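Local coordinates for putative solute-binding component of ABC transporter (Clostridium phytofermentans, PDB 4YS6), which binds beta-D-glucopyranose in the cleft between its two lobes and probably delivers sugar to an ABC transporter as its extracellular receptor, at residues A[120-125]-A[134-139]; A[40-45]-A[96-101]; A[315-320]-A[331-336]. All blocks are in the same frame, centred on the assembly; numbering follows the deposited sequence.

Contact 1 of 3, residues A[120-125]-A[134-139]; sequences VIAYDR and SYYATF. With BGC (beta-D-glucopyranose), chain D.
Val120 meets Ser134 where two neighbouring parallel strands, 120-123 and 135-139, run side by side in the seven-stranded sheet of one lobe of this periplasmic-binding-protein fold. Val120 N donates to Ser134 OG at 3.2 Å, while its carbonyl takes Ser134 N and, weakly, Tyr135 N. Ile121 shares a sheet face with Tyr135 and Ala137, and packs loosely against Tyr135 CB through CG1. Ala122 lies on the other face: its N bonds to Tyr135 O, its O accepts Ala137 N in a nearly straight 3.0 Å bond, and its CB rests 3.7 Å from Tyr136 CD1. Beyond Tyr123, whose hydroxyl bonds to Asp54, the chain leaves the strand, with Asp124 N still tied to Ala137 O. Asp124 O is gripped by two hydroxyls: Thr138 OG1 lies in the carbonyl plane on a lone pair (2.7 Å), whereas Tyr136 OH stands above that plane; Asn178 adds a further bond. With CG anti to the backbone N (chi1 -166°), Asp124 holds its carboxylate out to the sugar, where OD2 accepts from BGC O2 at 2.8 Å. OD1 takes a water that also donates to Thr138 OG1, and forms a salt bridge with Arg50. Arg125, extended from CG to NE, presents the edge of its guanidinium to the same glucose, NE donating to BGC O1 and NH2 to the ring oxygen BGC O5 at 3.0 Å and 173°.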
loop_
_atom_site.group_PDB
_atom_site.type_symbol
_atom_site.label_atom_id
_atom_site.label_comp_id
_atom_site.label_asym_id
_atom_site.label_seq_id
_atom_site.Cartn_x
_atom_site.Cartn_y
_atom_site.Cartn_z
ATOM N N VAL A 120 -17.266 6.964 -10.603
ATOM C CA VAL A 120 -16.024 7.044 -9.846
ATOM C C VAL A 120 -15.518 5.664 -9.486
ATOM O O VAL A 120 -16.208 4.876 -8.832
ATOM C CB VAL A 120 -16.213 7.868 -8.551
ATOM C CG1 VAL A 120 -14.978 7.802 -7.677
ATOM C CG2 VAL A 120 -16.563 9.309 -8.909
ATOM N N ILE A 121 -14.293 5.384 -9.903
ATOM C CA ILE A 121 -13.627 4.145 -9.514
ATOM C C ILE A 121 -12.562 4.516 -8.497
ATOM O O ILE A 121 -11.687 5.341 -8.766
ATOM C CB ILE A 121 -13.004 3.413 -10.737
ATOM C CG1 ILE A 121 -14.090 3.023 -11.743
ATOM C CG2 ILE A 121 -12.259 2.184 -10.292
ATOM C CD1 ILE A 121 -13.561 2.482 -13.038
ATOM N N ALA A 122 -12.661 3.930 -7.313
ATOM C CA ALA A 122 -11.609 4.064 -6.296
ATOM C C ALA A 122 -10.484 3.134 -6.686
ATOM O O ALA A 122 -10.695 1.926 -6.826
ATOM C CB ALA A 122 -12.118 3.708 -4.945
ATOM N N TYR A 123 -9.296 3.701 -6.867
ATOM C CA TYR A 123 -8.127 2.982 -7.319
ATOM C C TYR A 123 -7.217 2.699 -6.134
ATOM O O TYR A 123 -6.680 3.631 -5.541
ATOM C CB TYR A 123 -7.352 3.805 -8.370
ATOM C CG TYR A 123 -6.201 3.061 -9.001
ATOM C CD1 TYR A 123 -4.974 2.970 -8.368
ATOM C CD2 TYR A 123 -6.352 2.454 -10.231
ATOM C CE1 TYR A 123 -3.923 2.259 -8.943
ATOM C CE2 TYR A 123 -5.331 1.750 -10.816
ATOM C CZ TYR A 123 -4.123 1.651 -10.184
ATOM O OH TYR A 123 -3.112 0.950 -10.794
ATOM N N ASP A 124 -7.070 1.408 -5.827
ATOM C CA ASP A 124 -6.200 0.842 -4.795
ATOM C C ASP A 124 -6.614 1.154 -3.364
ATOM O O ASP A 124 -6.669 0.226 -2.534
ATOM C CB ASP A 124 -4.753 1.253 -4.978
ATOM C CG ASP A 124 -3.835 0.398 -4.141
ATOM O OD1 ASP A 124 -3.441 -0.711 -4.593
ATOM O OD2 ASP A 124 -3.586 0.784 -2.984
ATOM N N ARG A 125 -6.879 2.428 -3.086
ATOM C CA ARG A 125 -7.363 2.895 -1.788
ATOM C C ARG A 125 -8.846 3.180 -1.835
ATOM O O ARG A 125 -9.334 3.767 -2.792
ATOM C CB ARG A 125 -6.637 4.172 -1.383
ATOM C CG ARG A 125 -5.124 3.974 -1.294
ATOM C CD ARG A 125 -4.431 5.314 -1.225
ATOM N NE ARG A 125 -2.994 5.162 -0.942
ATOM C CZ ARG A 125 -2.146 6.181 -0.798
ATOM N NH1 ARG A 125 -2.557 7.423 -0.946
ATOM N NH2 ARG A 125 -0.875 5.956 -0.501
ATOM N N SER A 134 -18.504 4.129 -7.316
ATOM C CA SER A 134 -19.165 3.102 -8.110
ATOM C C SER A 134 -18.546 1.726 -7.867
ATOM O O SER A 134 -19.248 0.727 -7.629
ATOM C CB SER A 134 -19.074 3.441 -9.608
ATOM O OG SER A 134 -19.540 4.770 -9.883
ATOM N N TYR A 135 -17.222 1.700 -7.977
ATOM C CA TYR A 135 -16.413 0.486 -7.910
ATOM C C TYR A 135 -15.094 0.746 -7.231
ATOM O O TYR A 135 -14.647 1.889 -7.113
ATOM C CB TYR A 135 -16.140 -0.100 -9.310
ATOM C CG TYR A 135 -17.400 -0.514 -10.032
ATOM C CD1 TYR A 135 -18.019 -1.738 -9.772
ATOM C CD2 TYR A 135 -17.985 0.330 -10.952
ATOM C CE1 TYR A 135 -19.200 -2.071 -10.401
ATOM C CE2 TYR A 135 -19.156 -0.013 -11.593
ATOM C CZ TYR A 135 -19.751 -1.199 -11.315
ATOM O OH TYR A 135 -20.909 -1.514 -11.965
ATOM N N TYR A 136 -14.475 -0.346 -6.787
ATOM C CA TYR A 136 -13.186 -0.330 -6.094
ATOM C C TYR A 136 -12.326 -1.429 -6.712
ATOM O O TYR A 136 -12.762 -2.579 -6.819
ATOM C CB TYR A 136 -13.394 -0.564 -4.604
ATOM C CG TYR A 136 -12.166 -0.607 -3.725
ATOM C CD1 TYR A 136 -11.103 0.248 -3.923
ATOM C CD2 TYR A 136 -12.101 -1.506 -2.662
ATOM C CE1 TYR A 136 -9.997 0.223 -3.072
ATOM C CE2 TYR A 136 -11.024 -1.549 -1.823
ATOM C CZ TYR A 136 -9.979 -0.702 -2.013
ATOM O OH TYR A 136 -8.914 -0.776 -1.133
ATOM N N ALA A 137 -11.108 -1.069 -7.106
ATOM C CA ALA A 137 -10.132 -2.022 -7.620
ATOM C C ALA A 137 -8.907 -1.966 -6.757
ATOM O O ALA A 137 -8.335 -0.897 -6.573
ATOM C CB ALA A 137 -9.761 -1.698 -9.015
ATOM N N THR A 138 -8.462 -3.107 -6.258
ATOM C CA THR A 138 -7.319 -3.106 -5.347
ATOM C C THR A 138 -6.693 -4.510 -5.314
ATOM O O THR A 138 -7.122 -5.402 -6.049
ATOM C CB THR A 138 -7.770 -2.643 -3.953
ATOM O OG1 THR A 138 -6.633 -2.450 -3.104
ATOM C CG2 THR A 138 -8.717 -3.664 -3.340
ATOM N N PHE A 139 -5.646 -4.678 -4.520
ATOM C CA PHE A 139 -5.149 -6.002 -4.175
ATOM C C PHE A 139 -5.829 -6.428 -2.886
ATOM O O PHE A 139 -6.481 -5.630 -2.206
ATOM C CB PHE A 139 -3.608 -5.997 -4.062
ATOM C CG PHE A 139 -2.943 -5.810 -5.383
ATOM C CD1 PHE A 139 -2.803 -4.543 -5.920
ATOM C CD2 PHE A 139 -2.503 -6.895 -6.114
ATOM C CE1 PHE A 139 -2.239 -4.359 -7.172
ATOM C CE2 PHE A 139 -1.926 -6.695 -7.368
ATOM C CZ PHE A 139 -1.821 -5.437 -7.888
HETATM C C2 BGC D . -0.780 0.999 -1.139
HETATM C C3 BGC D . 0.608 0.486 -0.933
HETATM C C4 BGC D . 1.610 1.563 -0.885
HETATM C C5 BGC D . 1.250 2.638 0.092
HETATM C C6 BGC D . 2.138 3.862 0.017
HETATM C C1 BGC D . -1.137 1.977 -0.003
HETATM O O1 BGC D . -2.317 2.480 -0.130
HETATM O O2 BGC D . -1.704 -0.081 -1.131
HETATM O O3 BGC D . 0.880 -0.445 -2.048
HETATM O O4 BGC D . 2.903 1.065 -0.458
HETATM O O5 BGC D . -0.115 3.065 -0.202
HETATM O O6 BGC D . 2.340 4.290 -1.321
HETATM O O HOH W 1 -3.434 -2.870 -2.694
#

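Contact 2 of 3, residues A[40-45]-A[96-101]; sequences GVAMPT and LVIASI
Val41 and Val97 sit side by side on one face of the parallel sheet where strands 40-43 and 96-98 run together, a neighbouring pair in the alternating beta-alpha architecture of the lobe. The chain between them passes through helix 50-64, strand 68-73 and helix 78-90. Both valines place CG1 anti to the backbone N (chi1 -177° and 177°), and Val41 CG2 lies 4.4 Å from Val97 CB. Ala42, Leu96 and Ile98 point to the other face and touch helix 78-90; there Ala42 CB is 4.3 Å from Ile98 CG1. Three nearly linear backbone bonds hold the strands: Val97 N to Gly40 O, Ala42 N to Val97 O, and Ala99 N to Ala42 O at 2.8 Å. At the strand's end, selenomethionine Met43 starts away from its neighbour, but bends at chi2 (-76°) and again at chi3, folding its end back until SE and CE each lie 4.1 Å from Ala99 CB. The methyl of Ala99 is shared with the Pro44 ring, whose CD approaches Ala99 CB to 3.7 Å. Trp51 of helix 50-64 touches both Met43 and Pro44 near the glucose pocket. With CG1 anti to its carbonyl carbon, Ile101 brings this branch back toward Pro44, and CG1 meets Pro44 CB at 3.7 Å.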
loop_
_atom_site.group_PDB
_atom_site.type_symbol
_atom_site.label_atom_id
_atom_site.label_comp_id
_atom_site.label_asym_id
_atom_site.label_seq_id
_atom_site.Cartn_x
_atom_site.Cartn_y
_atom_site.Cartn_z
ATOM N N GLY A 40 -10.413 10.789 -16.394
ATOM C CA GLY A 40 -9.492 11.445 -15.496
ATOM C C GLY A 40 -8.861 10.413 -14.582
ATOM O O GLY A 40 -9.536 9.498 -14.104
ATOM N N VAL A 41 -7.566 10.564 -14.340
ATOM C CA VAL A 41 -6.842 9.648 -13.481
ATOM C C VAL A 41 -6.059 10.463 -12.485
ATOM O O VAL A 41 -5.166 11.232 -12.873
ATOM C CB VAL A 41 -5.881 8.732 -14.278
ATOM C CG1 VAL A 41 -5.192 7.725 -13.343
ATOM C CG2 VAL A 41 -6.634 7.998 -15.404
ATOM N N ALA A 42 -6.429 10.331 -11.211
ATOM C CA ALA A 42 -5.841 11.131 -10.156
ATOM C C ALA A 42 -4.980 10.255 -9.244
ATOM O O ALA A 42 -5.496 9.364 -8.567
ATOM C CB ALA A 42 -6.923 11.828 -9.346
HETATM N N MSE A 43 -3.679 10.526 -9.220
HETATM C CA MSE A 43 -2.729 9.746 -8.417
HETATM C C MSE A 43 -2.202 10.603 -7.258
HETATM O O MSE A 43 -2.186 11.833 -7.359
HETATM C CB MSE A 43 -1.559 9.254 -9.290
HETATM C CG MSE A 43 -1.962 8.309 -10.422
HETATM SE SE MSE A 43 -2.313 6.564 -9.659
HETATM C CE MSE A 43 -4.044 6.202 -10.456
ATOM N N PRO A 44 -1.801 9.970 -6.148
ATOM C CA PRO A 44 -1.481 10.775 -4.957
ATOM C C PRO A 44 -0.164 11.530 -5.008
ATOM O O PRO A 44 -0.143 12.704 -4.643
ATOM C CB PRO A 44 -1.445 9.739 -3.820
ATOM C CG PRO A 44 -1.210 8.423 -4.500
ATOM C CD PRO A 44 -1.879 8.536 -5.836
ATOM N N THR A 45 0.897 10.886 -5.471
ATOM C CA THR A 45 2.210 11.489 -5.467
ATOM C C THR A 45 3.146 10.661 -6.311
ATOM O O THR A 45 2.914 9.477 -6.486
ATOM C CB THR A 45 2.763 11.596 -4.049
ATOM O OG1 THR A 45 4.045 12.206 -4.082
ATOM C CG2 THR A 45 2.890 10.208 -3.416
ATOM N N LEU A 96 -14.016 9.130 -13.546
ATOM C CA LEU A 96 -12.846 9.422 -12.718
ATOM C C LEU A 96 -12.296 8.161 -12.084
ATOM O O LEU A 96 -13.034 7.400 -11.458
ATOM C CB LEU A 96 -13.195 10.418 -11.624
ATOM C CG LEU A 96 -13.726 11.763 -12.122
ATOM C CD1 LEU A 96 -14.395 12.527 -10.974
ATOM C CD2 LEU A 96 -12.581 12.567 -12.713
ATOM N N VAL A 97 -10.998 7.961 -12.257
ATOM C CA VAL A 97 -10.261 6.923 -11.568
ATOM C C VAL A 97 -9.394 7.614 -10.538
ATOM O O VAL A 97 -8.495 8.380 -10.915
ATOM C CB VAL A 97 -9.401 6.115 -12.527
ATOM C CG1 VAL A 97 -8.585 5.088 -11.757
ATOM C CG2 VAL A 97 -10.276 5.444 -13.583
ATOM N N ILE A 98 -9.650 7.370 -9.245
ATOM C CA ILE A 98 -9.016 8.164 -8.196
ATOM C C ILE A 98 -8.321 7.326 -7.167
ATOM O O ILE A 98 -8.941 6.489 -6.518
ATOM C CB ILE A 98 -10.044 9.075 -7.460
ATOM C CG1 ILE A 98 -10.686 10.040 -8.446
ATOM C CG2 ILE A 98 -9.382 9.832 -6.320
ATOM C CD1 ILE A 98 -11.838 10.746 -7.897
ATOM N N ALA A 99 -7.021 7.569 -7.016
ATOM C CA ALA A 99 -6.229 7.006 -5.938
ATOM C C ALA A 99 -6.033 8.113 -4.894
ATOM O O ALA A 99 -5.174 8.981 -5.042
ATOM C CB ALA A 99 -4.905 6.495 -6.448
ATOM N N SER A 100 -6.879 8.111 -3.876
ATOM C CA SER A 100 -6.985 9.227 -2.948
ATOM C C SER A 100 -5.837 9.279 -1.955
ATOM O O SER A 100 -5.294 8.249 -1.552
ATOM C CB SER A 100 -8.319 9.145 -2.199
ATOM O OG SER A 100 -8.384 7.981 -1.427
ATOM N N ILE A 101 -5.454 10.492 -1.569
ATOM C CA ILE A 101 -4.454 10.676 -0.525
ATOM C C ILE A 101 -5.089 10.357 0.811
ATOM O O ILE A 101 -4.588 9.515 1.567
ATOM C CB ILE A 101 -3.902 12.095 -0.530
ATOM C CG1 ILE A 101 -3.194 12.378 -1.863
ATOM C CG2 ILE A 101 -2.897 12.289 0.600
ATOM C CD1 ILE A 101 -2.980 13.818 -2.110
#

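Contact 3 of 3, residues A[315-320]-A[331-336]; sequences PVNDTK and SYLCEP. With NA (sodium ion), chain H.
Asn317 CG stands between its own backbone N and carbonyl carbon (chi1 65°), and with chi2 near zero this swings the amide over Tyr332, whose CG is anti to the backbone N (chi1 -167°). The site is a classic beta bulge: Asn317 and Asp318 both face Ser331, pinning the loop that follows helix 294-309 to strand 331-334. Ser331 O accepts Asn317 N at 2.8 Å and, weakly, Asp318 N; Ser331 N returns a bond to Asp318 O. The Asn317 amide imitates the next backbone step, OD1 accepting Leu333 N and ND2 donating to Leu333 O at 3.1 Å, almost straight and in the amide plane. Those two bonds fix its rotation, and the flat amide stacks on the Tyr332 ring, planes 15° apart, with ND2 3.5 Å above the ring centre. Pro315 CB reaches Tyr332 CD2 at 4.2 Å. Leu333 CD2 packs against Asp318 OD2, which also bonds to Ser321, while Asp318 OD1 takes Lys320 N in an Asx turn. On the loop's outer side a sodium ion is bound by Val316 O at 2.4 Å and by three waters, one of which accepts from Val316 N.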
loop_
_atom_site.group_PDB
_atom_site.type_symbol
_atom_site.label_atom_id
_atom_site.label_comp_id
_atom_site.label_asym_id
_atom_site.label_seq_id
_atom_site.Cartn_x
_atom_site.Cartn_y
_atom_site.Cartn_z
ATOM N N PRO A 315 -15.960 -5.996 -13.987
ATOM C CA PRO A 315 -15.552 -7.188 -13.235
ATOM C C PRO A 315 -15.411 -6.924 -11.743
ATOM O O PRO A 315 -14.721 -6.011 -11.345
ATOM C CB PRO A 315 -14.188 -7.547 -13.840
ATOM C CG PRO A 315 -14.146 -6.837 -15.164
ATOM C CD PRO A 315 -14.962 -5.603 -14.999
ATOM N N VAL A 316 -16.070 -7.745 -10.941
ATOM C CA VAL A 316 -15.938 -7.688 -9.499
ATOM C C VAL A 316 -15.841 -9.111 -8.969
ATOM O O VAL A 316 -16.388 -10.063 -9.569
ATOM C CB VAL A 316 -17.114 -6.925 -8.838
ATOM C CG1 VAL A 316 -17.235 -5.532 -9.430
ATOM C CG2 VAL A 316 -18.397 -7.637 -8.986
ATOM N N ASN A 317 -15.125 -9.272 -7.869
ATOM C CA ASN A 317 -15.035 -10.579 -7.236
ATOM C C ASN A 317 -15.224 -10.523 -5.728
ATOM O O ASN A 317 -15.064 -11.523 -5.043
ATOM C CB ASN A 317 -13.716 -11.270 -7.607
ATOM C CG ASN A 317 -12.489 -10.562 -7.084
ATOM O OD1 ASN A 317 -12.569 -9.596 -6.317
ATOM N ND2 ASN A 317 -11.327 -11.046 -7.505
ATOM N N ASP A 318 -15.672 -9.379 -5.218
ATOM C CA ASP A 318 -15.873 -9.221 -3.784
ATOM C C ASP A 318 -16.841 -8.068 -3.556
ATOM O O ASP A 318 -16.538 -6.931 -3.903
ATOM C CB ASP A 318 -14.560 -8.954 -3.056
ATOM C CG ASP A 318 -14.742 -8.894 -1.554
ATOM O OD1 ASP A 318 -15.529 -8.049 -1.074
ATOM O OD2 ASP A 318 -14.112 -9.701 -0.851
ATOM N N THR A 319 -18.015 -8.386 -3.033
ATOM C CA THR A 319 -18.951 -7.361 -2.570
ATOM C C THR A 319 -19.345 -7.693 -1.149
ATOM O O THR A 319 -20.518 -7.785 -0.834
ATOM C CB THR A 319 -20.168 -7.277 -3.457
ATOM O OG1 THR A 319 -20.934 -8.467 -3.279
ATOM C CG2 THR A 319 -19.751 -7.153 -4.910
ATOM N N LYS A 320 -18.338 -7.864 -0.293
ATOM C CA LYS A 320 -18.547 -8.224 1.107
ATOM C C LYS A 320 -17.445 -7.691 2.033
ATOM O O LYS A 320 -17.669 -7.536 3.241
ATOM C CB LYS A 320 -18.645 -9.750 1.243
ATOM C CG LYS A 320 -17.446 -10.503 0.671
ATOM C CD LYS A 320 -17.679 -12.011 0.641
ATOM C CE LYS A 320 -16.600 -12.719 -0.179
ATOM N NZ LYS A 320 -16.795 -14.194 -0.201
ATOM N N SER A 331 -16.212 -4.642 -5.488
ATOM C CA SER A 331 -14.755 -4.591 -5.628
ATOM C C SER A 331 -14.165 -5.709 -6.440
ATOM O O SER A 331 -14.720 -6.806 -6.525
ATOM C CB SER A 331 -14.088 -4.608 -4.259
ATOM O OG SER A 331 -14.604 -3.595 -3.402
ATOM N N TYR A 332 -13.014 -5.428 -7.031
ATOM C CA TYR A 332 -12.183 -6.476 -7.615
ATOM C C TYR A 332 -10.880 -6.488 -6.860
ATOM O O TYR A 332 -10.184 -5.475 -6.821
ATOM C CB TYR A 332 -11.929 -6.282 -9.100
ATOM C CG TYR A 332 -11.342 -7.520 -9.708
ATOM C CD1 TYR A 332 -9.989 -7.795 -9.597
ATOM C CD2 TYR A 332 -12.150 -8.445 -10.327
ATOM C CE1 TYR A 332 -9.449 -8.965 -10.123
ATOM C CE2 TYR A 332 -11.621 -9.621 -10.855
ATOM C CZ TYR A 332 -10.271 -9.862 -10.743
ATOM O OH TYR A 332 -9.747 -11.019 -11.268
ATOM N N LEU A 333 -10.579 -7.634 -6.260
ATOM C CA LEU A 333 -9.355 -7.833 -5.486
ATOM C C LEU A 333 -8.379 -8.710 -6.266
ATOM O O LEU A 333 -8.671 -9.886 -6.525
ATOM C CB LEU A 333 -9.670 -8.493 -4.154
ATOM C CG LEU A 333 -10.146 -7.635 -2.979
ATOM C CD1 LEU A 333 -11.202 -6.639 -3.358
ATOM C CD2 LEU A 333 -10.631 -8.524 -1.826
ATOM N N CYS A 334 -7.259 -8.123 -6.671
ATOM C CA CYS A 334 -6.181 -8.877 -7.308
ATOM C C CYS A 334 -5.318 -9.572 -6.247
ATOM O O CYS A 334 -5.261 -9.162 -5.084
ATOM C CB CYS A 334 -5.305 -7.971 -8.162
ATOM S SG CYS A 334 -6.144 -6.971 -9.464
ATOM N N GLU A 335 -4.594 -10.605 -6.664
ATOM C CA GLU A 335 -3.807 -11.412 -5.733
ATOM C C GLU A 335 -2.377 -10.875 -5.536
ATOM O O GLU A 335 -1.650 -10.649 -6.509
ATOM C CB GLU A 335 -3.740 -12.860 -6.232
ATOM C CG GLU A 335 -3.214 -13.834 -5.189
ATOM C CD GLU A 335 -3.236 -15.273 -5.665
ATOM O OE1 GLU A 335 -2.667 -15.553 -6.743
ATOM O OE2 GLU A 335 -3.826 -16.124 -4.966
ATOM N N PRO A 336 -1.992 -10.615 -4.278
ATOM C CA PRO A 336 -0.616 -10.188 -3.992
ATOM C C PRO A 336 0.272 -11.415 -3.897
ATOM O O PRO A 336 -0.233 -12.503 -3.575
ATOM C CB PRO A 336 -0.753 -9.452 -2.659
ATOM C CG PRO A 336 -1.860 -10.167 -1.969
ATOM C CD PRO A 336 -2.809 -10.631 -3.053
HETATM NA NA NA H . -17.299 -11.266 -11.388
HETATM O O HOH W 2 -18.198 -9.454 -12.395
HETATM O O HOH W 3 -15.712 -13.328 -10.521
HETATM O O HOH W 4 -15.365 -11.174 -12.619
#

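All three contacts reach the same mixed sheet of one lobe. Contacts 1 and 2 are buried core pairings of parallel strands, side by side: Ile121 N and Tyr123 N probably bond to Leu96 O and Ile98 O, and Tyr123 packs on Val97. Contact 2 relies on backbone bonds and apolar side chains, whereas contact 1 turns polar at its loop end, where carboxylate and guanidinium hold glucose. Contact 3 adjoins contact 1 on its other flank, Tyr136 O and Thr138 O probably accepting Tyr332 N and Cys334 N. Only partly buried, it joins a loop to a strand by an antiparallel bulge and a side-chain amide, with sodium outside. Contacts 2 and 3 do not touch, their centres being about 19 Å apart.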